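Rab5 protein, putative (Plasmodium falciparum, PDB 3CLV) is a putative Rab5 of the Ras family of small G proteins, whose P-loop-type fold holds guanosine-5'-diphosphate in this model. Local coordinates at residues 98-101 with 102-106. Numbering follows the deposited sequence.
Sequences WDTA and GQERY
T100 and E104 meet across the DTAGQE stretch that begins at the last residue of strand 92-99 in this Ras-family fold, the segment known in such G proteins as the G3 motif, leading into switch II. The chain reverses in a type I' turn from T100 to Q103, closed by Q103 N donating to T100 O at 2.9 Å.

Take E104 from its base. CB packs against T100, 3.8 Å from OG1. CG lies between the backbone N and the carbonyl carbon (chi1 69°), and a second bend, at chi2, swings the carboxylate back over the turn, the two side chains meeting nearly at right angles. CD stays 3.8 Å from T100 OG1, and OE1 does the binding. On its anti side it accepts from T100 OG1 at 2.8 Å; on its syn side G102 N donates to OE1 at 2.9 Å. The two donors come from opposite faces of the carboxylate plane, so a single oxygen ties a threonine hydroxyl and a turn amide to E104, inside the short 3-10 segment 103-105. The backbone of T100 is hydrogen-bonded with L12, which links the turn to strand 8-13.

Just before the turn, at the end of strand 92-99, D99 OD1 accepts from A101 N from above its carboxylate plane, forming an Asx turn. D99 and T100 also pack on K20, which fits the lysine of a P-loop (Walker A) pattern, and the A101 side chain lies about 6 Å from GDP. G102 has no side chain, and its carbonyl faces R105: NE donates to G102 O at 2.7 Å, almost straight at 176°, with that oxygen in the guanidinium plane.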
# COMPACT_ATOMS: atom_id res chain seq x y z
N TRP A 98 2.39 -7.89 -3.96
CA TRP A 98 1.90 -6.98 -4.96
C TRP A 98 2.78 -7.13 -6.19
O TRP A 98 3.93 -6.67 -6.19
CB TRP A 98 1.95 -5.53 -4.45
CG TRP A 98 1.06 -5.19 -3.26
CD1 TRP A 98 0.73 -6.01 -2.22
CD2 TRP A 98 0.46 -3.92 -2.98
NE1 TRP A 98 -0.08 -5.34 -1.33
CE2 TRP A 98 -0.25 -4.05 -1.77
CE3 TRP A 98 0.44 -2.69 -3.65
CZ2 TRP A 98 -0.96 -2.99 -1.20
CZ3 TRP A 98 -0.26 -1.64 -3.09
CH2 TRP A 98 -0.96 -1.80 -1.88
N ASP A 99 2.22 -7.71 -7.25
CA ASP A 99 2.94 -7.87 -8.52
C ASP A 99 2.74 -6.63 -9.37
O ASP A 99 1.61 -6.32 -9.76
CB ASP A 99 2.45 -9.12 -9.26
CG ASP A 99 3.09 -9.33 -10.63
OD1 ASP A 99 4.06 -8.62 -10.98
OD2 ASP A 99 2.61 -10.24 -11.36
N THR A 100 3.83 -5.90 -9.64
CA THR A 100 3.72 -4.65 -10.42
C THR A 100 3.03 -4.90 -11.77
O THR A 100 2.29 -4.05 -12.26
CB THR A 100 5.08 -3.94 -10.60
OG1 THR A 100 6.02 -4.85 -11.20
CG2 THR A 100 5.64 -3.47 -9.25
N ALA A 101 3.29 -6.08 -12.35
CA ALA A 101 2.57 -6.62 -13.53
C ALA A 101 2.41 -5.68 -14.71
O ALA A 101 1.41 -5.76 -15.44
CB ALA A 101 1.18 -7.15 -13.12
N GLY A 102 3.40 -4.81 -14.91
CA GLY A 102 3.36 -3.83 -16.00
C GLY A 102 3.42 -2.39 -15.52
O GLY A 102 3.88 -1.51 -16.25
N GLN A 103 2.98 -2.15 -14.28
CA GLN A 103 2.96 -0.79 -13.71
C GLN A 103 4.34 -0.23 -13.35
O GLN A 103 4.49 0.97 -13.11
CB GLN A 103 2.01 -0.71 -12.51
CG GLN A 103 0.57 -1.13 -12.84
CD GLN A 103 -0.23 -0.03 -13.51
OE1 GLN A 103 0.33 0.92 -14.04
NE2 GLN A 103 -1.55 -0.14 -13.47
N GLU A 104 5.35 -1.10 -13.33
CA GLU A 104 6.74 -0.68 -13.10
C GLU A 104 7.22 0.32 -14.18
O GLU A 104 8.20 1.03 -13.97
CB GLU A 104 7.67 -1.91 -13.04
CG GLU A 104 7.86 -2.64 -14.39
CD GLU A 104 6.76 -3.65 -14.73
OE1 GLU A 104 5.93 -3.96 -13.85
OE2 GLU A 104 6.76 -4.16 -15.89
N ARG A 105 6.51 0.36 -15.31
CA ARG A 105 6.77 1.35 -16.37
C ARG A 105 6.42 2.79 -15.96
O ARG A 105 6.97 3.76 -16.52
CB ARG A 105 5.98 0.97 -17.63
CG ARG A 105 6.46 -0.33 -18.27
CD ARG A 105 5.54 -0.77 -19.38
NE ARG A 105 4.24 -1.24 -18.88
CZ ARG A 105 3.22 -1.60 -19.65
NH1 ARG A 105 3.33 -1.53 -20.97
NH2 ARG A 105 2.08 -2.01 -19.10
N TYR A 106 5.53 2.94 -14.99
CA TYR A 106 4.98 4.25 -14.67
C TYR A 106 5.51 4.82 -13.35
O TYR A 106 5.20 4.32 -12.27
CB TYR A 106 3.45 4.17 -14.71
CG TYR A 106 2.95 3.61 -16.02
CD1 TYR A 106 2.92 4.40 -17.17
CD2 TYR A 106 2.54 2.28 -16.12
CE1 TYR A 106 2.48 3.89 -18.38
CE2 TYR A 106 2.10 1.76 -17.33
CZ TYR A 106 2.07 2.57 -18.46
OH TYR A 106 1.63 2.06 -19.67